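Local coordinates for protein putative glucoamylase (Bacteroides fragilis NCTC 9343, PDB 3EU8) that is of unproven function but is a putative glucoamylase, a hydrolase probably acting on glucosidic bonds of starch-like or related sugar chains, at residues E60-G65 and H111-E116; A73-I78 and L143-Y148. All coordinates share one frame; numbering follows the deposited sequence.

Interaction 1. Residues E60-G65 and H111-E116; sequences EIVTSG and HWWNGE
Val62 and Trp113 form the hydrogen-bonded pair at the middle of a short two-stranded antiparallel sheet: Val62 N donates to Trp113 O (2.8 Å) and Trp113 N returns the bond to Val62 O. Ser64 N to His111 O and Gly115 N to Glu60 O extend the pairing at its two ends. One face carries Val62 and Trp113. With Val62 CG1 opposite the carbonyl carbon (chi1 -70°), the other methyl, CG2, lies between the backbone N and that carbon and reaches Trp113 CE3 at 3.9 Å; CZ3 of the same indole lies 3.7 Å from Ser64 CB. The other face carries Ile61, Thr63, Trp112 and Asn114. Ile61 CG2 presses on Trp112 CD1 at 3.5 Å, while the CD1 branch of Ile61 extends over the backbone of Asn114. The His111 side chain runs alongside that of Thr63, CG opposite the backbone N (chi1 -170°), with His111 CG over the centre of the Trp112 indole. The imidazole has Thr63 OG1 and a water at its edge, in the ring plane; the water lies 2.9 Å from both Thr63 OG1 and His111 NE2. At the other end Asn114 OD1 accepts from Glu116 N (2.9 Å), an Asx turn at the end of strand 112-114, with Glu60 CG packed against the amide. Thr63 is the N-cap of helix 64-79, so the strand runs straight into that helix. Phe98 of helix 85-101 meets the Trp113 ring edge-to-face, and Glu134 of helix 132-149 touches Thr63, Ser64 and His111.

Interaction 2. Residues A73-I78 and L143-Y148; sequences AILAGI and LAVHQY
Two helices of the mainly helical body, 64-79 and 132-149, pack side by side here, joined by a small apolar contact in which Leu75 reaches across to Ala144, Val145 and Tyr148. The segment axes run in nearly the same direction, 24° apart, and come no closer than 10.5 Å, so Leu75 has to span the gap, its CD1 reaching the backbone of Ala144 and Val145 as well as their side chains. Leu75 splits its two methyls between neighbouring turns. With CG beside the backbone N and opposite the carbonyl carbon (chi1 -84°), CD1 enters between Ala144 and Val145, 3.9 Å from Ala144 CB and 3.6 Å from Val145 CG2. The other methyl, CD2, turns to Tyr148 and comes within 3.4 Å of Tyr148 CD2, a close approach made obliquely to the ring as the two side chains slide past each other in opposite directions. Nearly parallel neighbours with helix 85-101 between them in the chain are consistent with an (alpha/alpha)6 toroid, as in the six-hairpin clan of the putative glucoamylase family. One turn beyond Leu75, Ile78 CG2 meets the edge of the same phenol at Tyr148 CE2 (3.9 Å). The tyrosine spans the gap because its CG stands opposite the backbone N (chi1 -164°), carrying the ring toward helix 64-79. Its hydroxyl then finds Asp79 at the end of that helix in a hydrogen bond, the polar complement to an otherwise apolar contact. Met92 of helix 85-101 touches both Leu75 and Val145, while Leu407 and Leu410 of helix 406-412 touch Leu75 and the Ala144 and Tyr148 side chains respectively.

Interactions 1 and 2 share helix 64-79: interaction 1 lies at its start, where Ser64 is paired with His111, and interaction 2 lies toward its C-terminal end. Their centres are 20 Å apart and their nearest atoms about 9 Å, so they do not touch. Helix 132-149 also serves both, supplying Glu134 beside interaction 1 and residues 143-148 to interaction 2, while helix 85-101 adds Phe98 to the first and Met92 to the second. Interaction 1 is partly buried, with a bound 1,2-ethanediol, probably from the crystallisation liquor, about 3 Å from the Ile61 side chain, whereas interaction 2 is buried. The potassium site at Ser11 and Thr14 involves neither contact.

Interaction 1. Residues E60-G65 and H111-E116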
loop_
_atom_site.group_PDB
_atom_site.type_symbol
_atom_site.label_atom_id
_atom_site.label_comp_id
_atom_site.label_asym_id
_atom_site.label_seq_id
_atom_site.Cartn_x
_atom_site.Cartn_y
_atom_site.Cartn_z
ATOM N N GLU A 60 -12.618 2.961 15.290
ATOM C CA GLU A 60 -13.338 4.065 14.656
ATOM C C GLU A 60 -12.399 5.019 13.873
ATOM O O GLU A 60 -12.864 5.865 13.097
ATOM C CB GLU A 60 -14.196 4.841 15.714
ATOM C CG GLU A 60 -13.440 5.760 16.685
ATOM C CD GLU A 60 -12.732 5.038 17.806
ATOM O OE1 GLU A 60 -12.907 3.793 17.960
ATOM O OE2 GLU A 60 -12.021 5.733 18.565
ATOM N N ILE A 61 -11.086 4.907 14.125
ATOM C CA ILE A 61 -10.063 5.671 13.390
ATOM C C ILE A 61 -9.881 5.133 11.956
ATOM O O ILE A 61 -9.714 3.927 11.757
ATOM C CB ILE A 61 -8.716 5.674 14.153
ATOM C CG1 ILE A 61 -8.938 6.192 15.588
ATOM C CG2 ILE A 61 -7.607 6.472 13.394
ATOM C CD1 ILE A 61 -9.720 7.509 15.735
ATOM N N VAL A 62 -9.951 6.030 10.965
ATOM C CA VAL A 62 -9.883 5.644 9.588
ATOM C C VAL A 62 -8.586 6.228 9.031
ATOM O O VAL A 62 -8.133 7.288 9.433
ATOM C CB VAL A 62 -11.165 6.010 8.762
ATOM C CG1 VAL A 62 -12.405 5.122 9.193
ATOM C CG2 VAL A 62 -11.539 7.516 8.848
ATOM N N THR A 63 -8.000 5.505 8.106
ATOM C CA THR A 63 -6.691 5.839 7.546
ATOM C C THR A 63 -6.858 6.267 6.113
ATOM O O THR A 63 -7.544 5.590 5.324
ATOM C CB THR A 63 -5.712 4.639 7.623
ATOM O OG1 THR A 63 -4.524 4.918 6.845
ATOM C CG2 THR A 63 -6.358 3.396 7.115
ATOM N N SER A 64 -6.230 7.383 5.762
ATOM C CA SER A 64 -6.268 7.877 4.374
ATOM C C SER A 64 -5.582 6.923 3.351
ATOM O O SER A 64 -6.191 6.518 2.356
ATOM C CB SER A 64 -5.680 9.302 4.321
ATOM O OG SER A 64 -4.400 9.382 4.941
ATOM N N GLY A 65 -4.321 6.561 3.594
ATOM C CA GLY A 65 -3.597 5.670 2.707
ATOM C C GLY A 65 -4.217 4.273 2.587
ATOM O O GLY A 65 -4.364 3.718 1.472
ATOM N N HIS A 111 -2.980 11.583 7.986
ATOM C CA HIS A 111 -2.867 10.126 8.086
ATOM C C HIS A 111 -4.176 9.512 8.601
ATOM O O HIS A 111 -4.737 8.600 7.963
ATOM C CB HIS A 111 -1.684 9.758 8.973
ATOM C CG HIS A 111 -1.320 8.300 8.956
ATOM N ND1 HIS A 111 -0.108 7.845 9.431
ATOM C CD2 HIS A 111 -1.968 7.206 8.471
ATOM C CE1 HIS A 111 -0.042 6.534 9.280
ATOM N NE2 HIS A 111 -1.158 6.117 8.702
ATOM N N TRP A 112 -4.697 10.050 9.701
ATOM C CA TRP A 112 -5.900 9.522 10.341
ATOM C C TRP A 112 -6.952 10.569 10.592
ATOM O O TRP A 112 -6.635 11.750 10.829
ATOM C CB TRP A 112 -5.550 8.873 11.702
ATOM C CG TRP A 112 -4.619 7.683 11.595
ATOM C CD1 TRP A 112 -4.921 6.474 11.074
ATOM C CD2 TRP A 112 -3.252 7.603 12.019
ATOM N NE1 TRP A 112 -3.853 5.645 11.149
ATOM C CE2 TRP A 112 -2.806 6.301 11.723
ATOM C CE3 TRP A 112 -2.348 8.509 12.601
ATOM C CZ2 TRP A 112 -1.473 5.863 11.986
ATOM C CZ3 TRP A 112 -0.997 8.073 12.849
ATOM C CH2 TRP A 112 -0.590 6.769 12.553
ATOM N N TRP A 113 -8.203 10.127 10.534
ATOM C CA TRP A 113 -9.345 10.850 11.098
ATOM C C TRP A 113 -10.091 9.877 12.014
ATOM O O TRP A 113 -9.963 8.663 11.880
ATOM C CB TRP A 113 -10.420 11.254 10.075
ATOM C CG TRP A 113 -10.031 12.053 8.892
ATOM C CD1 TRP A 113 -10.060 13.401 8.779
ATOM C CD2 TRP A 113 -9.640 11.543 7.609
ATOM N NE1 TRP A 113 -9.655 13.777 7.511
ATOM C CE2 TRP A 113 -9.416 12.653 6.768
ATOM C CE3 TRP A 113 -9.422 10.255 7.099
ATOM C CZ2 TRP A 113 -9.020 12.513 5.426
ATOM C CZ3 TRP A 113 -9.036 10.109 5.773
ATOM C CH2 TRP A 113 -8.830 11.242 4.949
ATOM N N ASN A 114 -10.853 10.452 12.931
ATOM C CA ASN A 114 -11.949 9.772 13.554
ATOM C C ASN A 114 -13.081 9.742 12.532
ATOM O O ASN A 114 -13.551 10.778 12.072
ATOM C CB ASN A 114 -12.360 10.490 14.840
ATOM C CG ASN A 114 -13.412 9.726 15.620
ATOM O OD1 ASN A 114 -14.222 8.994 15.051
ATOM N ND2 ASN A 114 -13.427 9.923 16.927
ATOM N N GLY A 115 -13.451 8.530 12.128
ATOM C CA GLY A 115 -14.476 8.331 11.107
ATOM C C GLY A 115 -15.817 8.913 11.488
ATOM O O GLY A 115 -16.581 9.309 10.617
ATOM N N GLU A 116 -16.083 8.978 12.797
ATOM C CA GLU A 116 -17.363 9.465 13.339
ATOM C C GLU A 116 -17.472 11.000 13.375
ATOM O O GLU A 116 -18.583 11.526 13.489
ATOM C CB GLU A 116 -17.622 8.910 14.750
ATOM C CG GLU A 116 -17.701 7.393 14.830
ATOM C CD GLU A 116 -17.772 6.850 16.255
ATOM O OE1 GLU A 116 -17.818 7.633 17.237
ATOM O OE2 GLU A 116 -17.838 5.612 16.390
HETATM O O HOH W 1 -2.395 3.531 8.192
#

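Interaction 2. Residues A73-I78 and L143-Y148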
loop_
_atom_site.group_PDB
_atom_site.type_symbol
_atom_site.label_atom_id
_atom_site.label_comp_id
_atom_site.label_asym_id
_atom_site.label_seq_id
_atom_site.Cartn_x
_atom_site.Cartn_y
_atom_site.Cartn_z
ATOM N N ALA A 73 -9.177 -2.310 -3.674
ATOM C CA ALA A 73 -9.737 -3.650 -3.407
ATOM C C ALA A 73 -11.206 -3.688 -3.756
ATOM O O ALA A 73 -11.674 -4.681 -4.276
ATOM C CB ALA A 73 -9.533 -4.075 -1.948
ATOM N N ILE A 74 -11.930 -2.605 -3.460
ATOM C CA ILE A 74 -13.380 -2.532 -3.756
ATOM C C ILE A 74 -13.625 -2.489 -5.268
ATOM O O ILE A 74 -14.543 -3.158 -5.748
ATOM C CB ILE A 74 -14.069 -1.360 -3.050
ATOM C CG1 ILE A 74 -14.149 -1.657 -1.533
ATOM C CG2 ILE A 74 -15.498 -1.113 -3.613
ATOM C CD1 ILE A 74 -14.437 -0.421 -0.673
ATOM N N LEU A 75 -12.828 -1.727 -6.003
ATOM C CA LEU A 75 -12.849 -1.762 -7.497
ATOM C C LEU A 75 -12.739 -3.168 -8.051
ATOM O O LEU A 75 -13.546 -3.577 -8.925
ATOM C CB LEU A 75 -11.693 -0.972 -8.115
ATOM C CG LEU A 75 -11.882 0.516 -8.283
ATOM C CD1 LEU A 75 -10.597 1.185 -8.765
ATOM C CD2 LEU A 75 -13.084 0.822 -9.168
ATOM N N ALA A 76 -11.729 -3.900 -7.556
ATOM C CA ALA A 76 -11.576 -5.328 -7.918
ATOM C C ALA A 76 -12.878 -6.109 -7.697
ATOM O O ALA A 76 -13.266 -6.916 -8.543
ATOM C CB ALA A 76 -10.449 -5.981 -7.137
ATOM N N GLY A 77 -13.528 -5.877 -6.559
ATOM C CA GLY A 77 -14.779 -6.543 -6.207
ATOM C C GLY A 77 -15.957 -6.220 -7.098
ATOM O O GLY A 77 -16.713 -7.109 -7.468
ATOM N N ILE A 78 -16.114 -4.945 -7.442
ATOM C CA ILE A 78 -17.136 -4.501 -8.409
ATOM C C ILE A 78 -16.886 -5.223 -9.746
ATOM O O ILE A 78 -17.826 -5.769 -10.362
ATOM C CB ILE A 78 -17.115 -2.930 -8.576
ATOM C CG1 ILE A 78 -17.418 -2.247 -7.224
ATOM C CG2 ILE A 78 -18.061 -2.414 -9.758
ATOM C CD1 ILE A 78 -17.291 -0.731 -7.168
ATOM N N LEU A 143 -7.548 7.899 -8.268
ATOM C CA LEU A 143 -7.346 8.052 -9.734
ATOM C C LEU A 143 -7.690 6.770 -10.547
ATOM O O LEU A 143 -8.086 6.851 -11.694
ATOM C CB LEU A 143 -5.906 8.552 -10.034
ATOM C CG LEU A 143 -5.493 9.962 -9.542
ATOM C CD1 LEU A 143 -4.071 10.260 -10.022
ATOM C CD2 LEU A 143 -6.470 11.057 -9.959
ATOM N N ALA A 144 -7.537 5.597 -9.940
ATOM C CA ALA A 144 -7.948 4.322 -10.569
ATOM C C ALA A 144 -9.492 4.253 -10.676
ATOM O O ALA A 144 -10.018 3.870 -11.686
ATOM C CB ALA A 144 -7.402 3.140 -9.771
ATOM N N VAL A 145 -10.190 4.648 -9.629
ATOM C CA VAL A 145 -11.668 4.717 -9.624
ATOM C C VAL A 145 -12.142 5.702 -10.638
ATOM O O VAL A 145 -13.028 5.374 -11.379
ATOM C CB VAL A 145 -12.239 5.124 -8.270
ATOM C CG1 VAL A 145 -13.776 5.159 -8.292
ATOM C CG2 VAL A 145 -11.702 4.171 -7.181
ATOM N N HIS A 146 -11.507 6.879 -10.719
ATOM C CA HIS A 146 -11.813 7.854 -11.785
ATOM C C HIS A 146 -11.783 7.217 -13.184
ATOM O O HIS A 146 -12.750 7.335 -13.976
ATOM C CB HIS A 146 -10.841 9.028 -11.743
ATOM C CG HIS A 146 -11.107 10.070 -12.799
ATOM N ND1 HIS A 146 -10.626 9.977 -14.091
ATOM C CD2 HIS A 146 -11.808 11.226 -12.743
ATOM C CE1 HIS A 146 -11.048 11.020 -14.784
ATOM N NE2 HIS A 146 -11.777 11.784 -13.992
ATOM N N GLN A 147 -10.680 6.546 -13.500
ATOM C CA GLN A 147 -10.562 5.872 -14.800
ATOM C C GLN A 147 -11.572 4.730 -14.996
ATOM O O GLN A 147 -12.088 4.561 -16.075
ATOM C CB GLN A 147 -9.127 5.361 -15.025
ATOM C CG GLN A 147 -8.077 6.511 -15.136
ATOM C CD GLN A 147 -8.415 7.536 -16.200
ATOM O OE1 GLN A 147 -9.036 8.605 -15.923
ATOM N NE2 GLN A 147 -8.030 7.221 -17.439
ATOM N N TYR A 148 -11.862 3.957 -13.956
ATOM C CA TYR A 148 -12.902 2.891 -14.045
ATOM C C TYR A 148 -14.289 3.456 -14.423
ATOM O O TYR A 148 -15.066 2.839 -15.176
ATOM C CB TYR A 148 -12.976 2.134 -12.705
ATOM C CG TYR A 148 -13.700 0.805 -12.771
ATOM C CD1 TYR A 148 -13.207 -0.243 -13.575
ATOM C CD2 TYR A 148 -14.845 0.576 -12.028
ATOM C CE1 TYR A 148 -13.855 -1.454 -13.640
ATOM C CE2 TYR A 148 -15.506 -0.646 -12.091
ATOM C CZ TYR A 148 -15.000 -1.647 -12.902
ATOM O OH TYR A 148 -15.629 -2.851 -12.950
#